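Excinuclease ABC, subunit A. (Deinococcus radiodurans, PDB 2VF7) probably takes part in DNA damage repair as a zinc-containing, DNA-binding ATPase of the UvrA family, an excinuclease subunit of the ABC superfamily. Local coordinates at residues A[597-602]-A[638-643]; A[607-612]-A[632-637]. The protein carries 1 engineered substitution. All blocks are in the same frame, centred on the assembly; numbering follows the deposited sequence.

Interaction 1: residues A[597-602]-A[638-643]; sequences TPRSNM and GGRCEH. With ZN (zinc ion), chain G.
Arg599 and Arg640 mark the closest approach of two irregular loops, yet their CA atoms stay 11.8 Å apart, leaving the long side chains to span the distance. These cross at about a right angle, and Arg599 NH2 comes within 3.2 Å of Arg640 NH1, two donors with no bond between them. One acceptor, Phe634 O, is common to both: Arg599 NH2 bonds to it and Arg640 NH1 does so weakly. Arg599 NH2 also bonds to Gln645 O, and its NH1 makes a salt bridge with Glu647, which probably offsets the like charges. Arg599 gets there by bending at chi2 and chi3, whereas Arg640 runs extended from CG to NE. Arg640 then grips Glu642 side-on: NE gives a 3.0 Å bond to OE1, 9° out of the guanidinium plane, while NH2 bridges to OE2 on its syn lone pair at a doubtfully short distance. With an alanine here, the Glu642 carboxylate would probably lose its mate and be freer to turn. Between Arg640 and Glu642 in the chain, Cys641 SG binds the zinc ion at 2.5 Å; Cys644, Cys664 and Cys667 complete this four-cysteine CxxC site, and the arginine pair lies near it without touching the metal.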
ATOM      1  N   THR A 597       0.279  20.337 -12.568  1.00 58.56           N
ATOM      2  CA  THR A 597      -1.017  20.072 -11.935  1.00 58.06           C
ATOM      3  C   THR A 597      -2.101  20.325 -12.968  1.00 57.78           C
ATOM      4  O   THR A 597      -1.796  20.809 -14.055  1.00 57.51           O
ATOM      5  CB  THR A 597      -1.259  20.964 -10.700  1.00 57.65           C
ATOM      6  OG1 THR A 597      -1.523  22.310 -11.125  1.00 59.37           O
ATOM      7  CG2 THR A 597      -0.058  20.937  -9.754  1.00 57.28           C
ATOM      8  N   PRO A 598      -3.365  19.964 -12.653  1.00 58.05           N
ATOM      9  CA  PRO A 598      -4.489  20.217 -13.576  1.00 57.62           C
ATOM     10  C   PRO A 598      -4.999  21.672 -13.722  1.00 58.04           C
ATOM     11  O   PRO A 598      -5.986  21.887 -14.446  1.00 58.02           O
ATOM     12  CB  PRO A 598      -5.601  19.301 -13.028  1.00 57.74           C
ATOM     13  CG  PRO A 598      -4.949  18.417 -11.963  1.00 56.83           C
ATOM     14  CD  PRO A 598      -3.806  19.222 -11.450  1.00 57.60           C
ATOM     15  N   ARG A 599      -4.371  22.650 -13.052  1.00 58.18           N
ATOM     16  CA  ARG A 599      -4.656  24.078 -13.312  1.00 58.69           C
ATOM     17  C   ARG A 599      -4.420  24.384 -14.773  1.00 59.33           C
ATOM     18  O   ARG A 599      -5.180  25.128 -15.392  1.00 60.04           O
ATOM     19  CB  ARG A 599      -3.638  24.988 -12.652  1.00 58.01           C
ATOM     20  CG  ARG A 599      -3.718  25.174 -11.229  1.00 59.12           C
ATOM     21  CD  ARG A 599      -3.687  26.653 -10.934  1.00 57.81           C
ATOM     22  NE  ARG A 599      -5.062  27.109 -10.830  1.00 59.31           N
ATOM     23  CZ  ARG A 599      -5.832  26.902  -9.770  1.00 55.81           C
ATOM     24  NH1 ARG A 599      -5.368  26.262  -8.708  1.00 51.98           N
ATOM     25  NH2 ARG A 599      -7.063  27.357  -9.781  1.00 56.37           N
ATOM     26  N   SER A 600      -3.291  23.871 -15.273  1.00 59.56           N
ATOM     27  CA  SER A 600      -2.780  24.162 -16.608  1.00 59.89           C
ATOM     28  C   SER A 600      -3.587  23.484 -17.697  1.00 60.03           C
ATOM     29  O   SER A 600      -4.062  22.345 -17.524  1.00 59.28           O
ATOM     30  CB  SER A 600      -1.332  23.719 -16.726  1.00 59.58           C
ATOM     31  OG  SER A 600      -0.507  24.414 -15.803  1.00 60.46           O
ATOM     32  N   ASN A 601      -3.725  24.200 -18.815  1.00 60.16           N
ATOM     33  CA  ASN A 601      -4.348  23.676 -20.016  1.00 60.07           C
ATOM     34  C   ASN A 601      -3.946  24.501 -21.261  1.00 60.97           C
ATOM     35  O   ASN A 601      -3.312  25.554 -21.136  1.00 60.58           O
ATOM     36  CB  ASN A 601      -5.875  23.531 -19.808  1.00 60.08           C
ATOM     37  CG  ASN A 601      -6.552  24.813 -19.304  1.00 58.52           C
ATOM     38  OD1 ASN A 601      -7.477  24.752 -18.507  1.00 59.40           O
ATOM     39  ND2 ASN A 601      -6.103  25.961 -19.774  1.00 53.71           N
ATOM     40  N   MET A 602      -4.258  24.010 -22.461  1.00 62.06           N
ATOM     41  CA  MET A 602      -4.001  24.790 -23.689  1.00 62.57           C
ATOM     42  C   MET A 602      -4.579  26.190 -23.577  1.00 61.61           C
ATOM     43  O   MET A 602      -3.914  27.174 -23.939  1.00 61.11           O
ATOM     44  CB  MET A 602      -4.663  24.150 -24.906  1.00 63.08           C
ATOM     45  CG  MET A 602      -3.827  23.154 -25.685  1.00 63.54           C
ATOM     46  SD  MET A 602      -4.950  22.127 -26.674  1.00 64.35           S
ATOM     47  CE  MET A 602      -3.883  21.724 -28.028  1.00 65.37           C
ATOM     48  N   GLY A 638     -13.792  33.467  -6.437  1.00 57.40           N
ATOM     49  CA  GLY A 638     -15.044  34.182  -6.771  1.00 56.70           C
ATOM     50  C   GLY A 638     -16.071  33.420  -7.605  1.00 56.11           C
ATOM     51  O   GLY A 638     -17.158  33.091  -7.110  1.00 56.16           O
ATOM     52  N   GLY A 639     -15.734  33.170  -8.870  1.00 55.47           N
ATOM     53  CA  GLY A 639     -16.591  32.398  -9.795  1.00 55.08           C
ATOM     54  C   GLY A 639     -16.263  30.910  -9.974  1.00 54.58           C
ATOM     55  O   GLY A 639     -17.075  30.148 -10.516  1.00 54.33           O
ATOM     56  N   ARG A 640     -15.075  30.500  -9.524  1.00 53.89           N
ATOM     57  CA  ARG A 640     -14.636  29.105  -9.608  1.00 53.12           C
ATOM     58  C   ARG A 640     -15.179  28.233  -8.481  1.00 54.12           C
ATOM     59  O   ARG A 640     -15.644  28.727  -7.440  1.00 54.39           O
ATOM     60  CB  ARG A 640     -13.108  29.027  -9.598  1.00 53.20           C
ATOM     61  CG  ARG A 640     -12.449  29.680  -8.407  1.00 51.03           C
ATOM     62  CD  ARG A 640     -10.954  29.334  -8.339  1.00 51.17           C
ATOM     63  NE  ARG A 640     -10.400  29.647  -7.026  1.00 44.47           N
ATOM     64  CZ  ARG A 640      -9.104  29.728  -6.751  1.00 42.17           C
ATOM     65  NH1 ARG A 640      -8.206  29.555  -7.696  1.00 43.48           N
ATOM     66  NH2 ARG A 640      -8.703  30.011  -5.528  1.00 39.19           N
ATOM     67  N   CYS A 641     -15.099  26.925  -8.681  1.00 54.28           N
ATOM     68  CA  CYS A 641     -15.385  25.994  -7.607  1.00 54.21           C
ATOM     69  C   CYS A 641     -14.222  26.076  -6.640  1.00 54.38           C
ATOM     70  O   CYS A 641     -13.071  25.867  -7.016  1.00 54.73           O
ATOM     71  CB  CYS A 641     -15.528  24.586  -8.163  1.00 54.06           C
ATOM     72  SG  CYS A 641     -15.680  23.345  -6.901  1.00 53.98           S
ATOM     73  N   GLU A 642     -14.515  26.410  -5.398  1.00 54.94           N
ATOM     74  CA  GLU A 642     -13.464  26.578  -4.413  1.00 55.17           C
ATOM     75  C   GLU A 642     -13.110  25.284  -3.693  1.00 55.08           C
ATOM     76  O   GLU A 642     -12.140  25.251  -2.933  1.00 55.08           O
ATOM     77  CB  GLU A 642     -13.812  27.680  -3.400  1.00 55.16           C
ATOM     78  CG  GLU A 642     -12.581  28.469  -2.948  1.00 56.29           C
ATOM     79  CD  GLU A 642     -11.928  29.186  -4.125  1.00 59.40           C
ATOM     80  OE1 GLU A 642     -12.644  29.524  -5.091  1.00 60.47           O
ATOM     81  OE2 GLU A 642     -10.704  29.409  -4.096  1.00 60.35           O
ATOM     82  N   HIS A 643     -13.886  24.227  -3.931  1.00 54.81           N
ATOM     83  CA  HIS A 643     -13.596  22.916  -3.338  1.00 55.40           C
ATOM     84  C   HIS A 643     -12.311  22.322  -3.936  1.00 55.71           C
ATOM     85  O   HIS A 643     -11.517  21.688  -3.235  1.00 55.48           O
ATOM     86  CB  HIS A 643     -14.791  21.970  -3.527  1.00 55.50           C
ATOM     87  CG  HIS A 643     -14.599  20.604  -2.932  1.00 55.15           C
ATOM     88  ND1 HIS A 643     -15.076  20.261  -1.686  1.00 54.97           N
ATOM     89  CD2 HIS A 643     -14.009  19.490  -3.429  1.00 53.94           C
ATOM     90  CE1 HIS A 643     -14.776  18.999  -1.436  1.00 54.72           C
ATOM     91  NE2 HIS A 643     -14.127  18.510  -2.476  1.00 54.44           N
TER
HETATM   92 ZN    ZN G 904     -14.641  21.529  -8.187  1.00 55.91          ZN

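Interaction 2: residues A[607-612]-A[632-637]; sequences GLFDQV and FSFNVK
The Phe609 ring turns its edge to the 632-637 loop, with Phe632 O near the ring plane 3.2 Å from CE2 and Ser633 CA, more distant, near the same CE2 corner. Phe634 comes in obliquely, neither stacked nor edge-to-face: the ring planes are 45° apart, the centroids 5.6 Å, and the nearest atoms are the two CE2 carbons at 3.9 Å. Arg671 makes a cation-pi contact with the Phe634 ring. This is a small aromatic cluster joining the start of helix 609-617 to the loop that leads on to the zinc-binding cysteines, within the ABC ATPase region; the loop itself makes an ST turn at Ser633.

Phe609 CG stands anti to the backbone N (chi1 -164°), which sends the ring off the helix toward the loop. There CZ also lies 3.4 Å from Phe632 O, so that the polar oxygen looks onto the C-H rim of the ring. The same oxygen accepts a hydrogen bond from Tyr672 OH, which satisfies it in a buried setting. Elsewhere Phe609 packs on Ile686 and Leu690 of helix 686-690. The Phe632 ring, by contrast, leads away from 607-612 and meets Phe616 farther along helix 609-617.

Both backbones are secured locally. In the loop, Ser633 OG accepts from the amide of Asn635 at 3.3 Å, and this ST turn bends the chain directly at Phe634. On the other side, Gly607 breaks from the preceding helix with a phi of 103°, and the chain turns into the next helix. Across that junction Gln611 reaches back, its NE2 giving a 3.0 Å hydrogen bond to Gly607 O, with the carbonyl oxygen close to the amide plane of Gln611.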
ATOM      1  N   GLY A 607      -2.840  31.664 -24.154  1.00 57.98           N
ATOM      2  CA  GLY A 607      -3.145  33.031 -23.774  1.00 58.28           C
ATOM      3  C   GLY A 607      -4.523  33.411 -24.266  1.00 58.58           C
ATOM      4  O   GLY A 607      -4.979  34.530 -24.052  1.00 59.36           O
ATOM      5  N   LEU A 608      -5.185  32.475 -24.934  1.00 58.58           N
ATOM      6  CA  LEU A 608      -6.472  32.740 -25.557  1.00 58.33           C
ATOM      7  C   LEU A 608      -7.632  32.844 -24.562  1.00 58.91           C
ATOM      8  O   LEU A 608      -8.666  33.415 -24.884  1.00 59.54           O
ATOM      9  CB  LEU A 608      -6.761  31.696 -26.644  1.00 58.52           C
ATOM     10  CG  LEU A 608      -7.104  30.235 -26.328  1.00 57.73           C
ATOM     11  CD1 LEU A 608      -8.541  30.043 -25.843  1.00 57.26           C
ATOM     12  CD2 LEU A 608      -6.881  29.408 -27.569  1.00 57.70           C
ATOM     13  N   PHE A 609      -7.462  32.321 -23.353  1.00 58.99           N
ATOM     14  CA  PHE A 609      -8.565  32.297 -22.396  1.00 59.15           C
ATOM     15  C   PHE A 609      -8.937  33.705 -21.904  1.00 59.38           C
ATOM     16  O   PHE A 609     -10.084  33.933 -21.522  1.00 59.61           O
ATOM     17  CB  PHE A 609      -8.271  31.336 -21.236  1.00 59.08           C
ATOM     18  CG  PHE A 609      -9.493  30.964 -20.405  1.00 59.40           C
ATOM     19  CD1 PHE A 609     -10.566  30.286 -20.974  1.00 59.04           C
ATOM     20  CD2 PHE A 609      -9.558  31.292 -19.056  1.00 59.61           C
ATOM     21  CE1 PHE A 609     -11.709  29.949 -20.205  1.00 58.65           C
ATOM     22  CE2 PHE A 609     -10.675  30.959 -18.299  1.00 60.98           C
ATOM     23  CZ  PHE A 609     -11.753  30.279 -18.886  1.00 58.56           C
ATOM     24  N   ASP A 610      -7.987  34.637 -21.951  1.00 59.37           N
ATOM     25  CA  ASP A 610      -8.181  36.021 -21.490  1.00 60.19           C
ATOM     26  C   ASP A 610      -9.284  36.783 -22.225  1.00 60.15           C
ATOM     27  O   ASP A 610      -9.996  37.572 -21.605  1.00 60.06           O
ATOM     28  CB  ASP A 610      -6.886  36.832 -21.647  1.00 60.93           C
ATOM     29  CG  ASP A 610      -5.978  36.728 -20.446  1.00 64.39           C
ATOM     30  OD1 ASP A 610      -5.185  35.764 -20.371  1.00 68.61           O
ATOM     31  OD2 ASP A 610      -6.043  37.622 -19.574  1.00 67.89           O
ATOM     32  N   GLN A 611      -9.360  36.585 -23.551  1.00 60.33           N
ATOM     33  CA  GLN A 611     -10.356  37.200 -24.431  1.00 60.26           C
ATOM     34  C   GLN A 611     -11.693  36.489 -24.305  1.00 59.21           C
ATOM     35  O   GLN A 611     -12.759  37.117 -24.378  1.00 59.24           O
ATOM     36  CB  GLN A 611      -9.927  37.145 -25.895  1.00 61.11           C
ATOM     37  CG  GLN A 611      -8.475  36.719 -26.180  1.00 65.64           C
ATOM     38  CD  GLN A 611      -7.428  37.610 -25.513  1.00 70.80           C
ATOM     39  OE1 GLN A 611      -7.570  38.852 -25.443  1.00 70.96           O
ATOM     40  NE2 GLN A 611      -6.364  36.971 -25.015  1.00 72.13           N
ATOM     41  N   VAL A 612     -11.620  35.173 -24.120  1.00 58.23           N
ATOM     42  CA  VAL A 612     -12.784  34.351 -23.863  1.00 56.85           C
ATOM     43  C   VAL A 612     -13.535  34.897 -22.646  1.00 56.66           C
ATOM     44  O   VAL A 612     -14.763  34.997 -22.666  1.00 57.26           O
ATOM     45  CB  VAL A 612     -12.393  32.846 -23.682  1.00 56.96           C
ATOM     46  CG1 VAL A 612     -13.590  32.014 -23.243  1.00 56.92           C
ATOM     47  CG2 VAL A 612     -11.801  32.278 -24.955  1.00 55.03           C
ATOM     48  N   PHE A 632     -14.715  34.609 -14.473  1.00 54.86           N
ATOM     49  CA  PHE A 632     -14.650  33.482 -15.396  1.00 54.68           C
ATOM     50  C   PHE A 632     -13.249  32.886 -15.418  1.00 54.83           C
ATOM     51  O   PHE A 632     -12.941  32.019 -16.233  1.00 55.26           O
ATOM     52  CB  PHE A 632     -15.182  33.871 -16.791  1.00 54.72           C
ATOM     53  CG  PHE A 632     -16.600  34.411 -16.774  1.00 54.80           C
ATOM     54  CD1 PHE A 632     -17.693  33.549 -16.800  1.00 54.67           C
ATOM     55  CD2 PHE A 632     -16.838  35.778 -16.712  1.00 54.90           C
ATOM     56  CE1 PHE A 632     -19.015  34.043 -16.755  1.00 55.15           C
ATOM     57  CE2 PHE A 632     -18.162  36.287 -16.663  1.00 54.41           C
ATOM     58  CZ  PHE A 632     -19.249  35.416 -16.702  1.00 53.15           C
ATOM     59  N   SER A 633     -12.408  33.357 -14.502  1.00 54.58           N
ATOM     60  CA  SER A 633     -11.116  32.761 -14.260  1.00 54.72           C
ATOM     61  C   SER A 633     -11.274  31.605 -13.269  1.00 54.45           C
ATOM     62  O   SER A 633     -12.062  31.689 -12.324  1.00 54.61           O
ATOM     63  CB  SER A 633     -10.158  33.811 -13.682  1.00 55.31           C
ATOM     64  OG  SER A 633      -8.804  33.381 -13.761  1.00 56.16           O
ATOM     65  N   PHE A 634     -10.548  30.517 -13.481  1.00 53.96           N
ATOM     66  CA  PHE A 634     -10.460  29.485 -12.445  1.00 53.41           C
ATOM     67  C   PHE A 634      -9.151  29.641 -11.680  1.00 53.79           C
ATOM     68  O   PHE A 634      -8.782  28.757 -10.926  1.00 54.17           O
ATOM     69  CB  PHE A 634     -10.587  28.075 -13.038  1.00 53.41           C
ATOM     70  CG  PHE A 634      -9.655  27.812 -14.181  1.00 52.71           C
ATOM     71  CD1 PHE A 634      -8.340  27.413 -13.949  1.00 52.05           C
ATOM     72  CD2 PHE A 634     -10.081  27.981 -15.492  1.00 52.85           C
ATOM     73  CE1 PHE A 634      -7.478  27.211 -14.994  1.00 52.24           C
ATOM     74  CE2 PHE A 634      -9.221  27.777 -16.541  1.00 52.12           C
ATOM     75  CZ  PHE A 634      -7.933  27.387 -16.304  1.00 53.32           C
ATOM     76  N   ASN A 635      -8.447  30.760 -11.872  1.00 53.91           N
ATOM     77  CA  ASN A 635      -7.210  31.034 -11.118  1.00 54.26           C
ATOM     78  C   ASN A 635      -7.386  32.100 -10.071  1.00 54.33           C
ATOM     79  O   ASN A 635      -6.467  32.443  -9.328  1.00 54.83           O
ATOM     80  CB  ASN A 635      -6.031  31.322 -12.043  1.00 53.93           C
ATOM     81  CG  ASN A 635      -5.681  30.130 -12.860  1.00 54.72           C
ATOM     82  OD1 ASN A 635      -5.753  29.020 -12.362  1.00 56.29           O
ATOM     83  ND2 ASN A 635      -5.354  30.328 -14.127  1.00 55.11           N
ATOM     84  N   VAL A 636      -8.607  32.574  -9.980  1.00 54.92           N
ATOM     85  CA  VAL A 636      -8.945  33.640  -9.079  1.00 55.49           C
ATOM     86  C   VAL A 636     -10.205  33.207  -8.317  1.00 55.84           C
ATOM     87  O   VAL A 636     -11.117  32.619  -8.889  1.00 56.04           O
ATOM     88  CB  VAL A 636      -9.088  34.992  -9.871  1.00 55.32           C
ATOM     89  CG1 VAL A 636      -9.929  36.016  -9.137  1.00 55.96           C
ATOM     90  CG2 VAL A 636      -7.711  35.583 -10.156  1.00 55.92           C
ATOM     91  N   LYS A 637     -10.220  33.483  -7.021  1.00 56.12           N
ATOM     92  CA  LYS A 637     -11.363  33.220  -6.158  1.00 57.29           C
ATOM     93  C   LYS A 637     -12.593  34.037  -6.599  1.00 57.47           C
ATOM     94  O   LYS A 637     -12.447  35.162  -7.109  1.00 58.05           O
ATOM     95  CB  LYS A 637     -10.941  33.544  -4.724  1.00 57.02           C
ATOM     96  CG  LYS A 637     -12.024  33.659  -3.718  1.00 58.61           C
ATOM     97  CD  LYS A 637     -11.557  34.534  -2.548  1.00 61.83           C
ATOM     98  CE  LYS A 637     -11.649  36.026  -2.906  1.00 62.45           C
ATOM     99  NZ  LYS A 637     -11.349  36.886  -1.746  1.00 63.95           N
TER

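In the fold
Interaction 2 is nested in the chain loop that interaction 1 closes, and their centres lie about 10 Å apart. They differ in character: 597-602 with 638-643 is a surface contact of charged groups near the zinc site, while 607-612 with 632-637 is buried and aromatic, joining a helix to a loop and covering roughly twice the area. The loop after helix 620-624 supplies one segment to each. Arg599 ties them together, since its NE probably bonds to Asn635 OD1 as well. Phe634 belongs to interaction 2 by its ring, which packs against Phe609, and reaches the arginines of interaction 1 by its carbonyl.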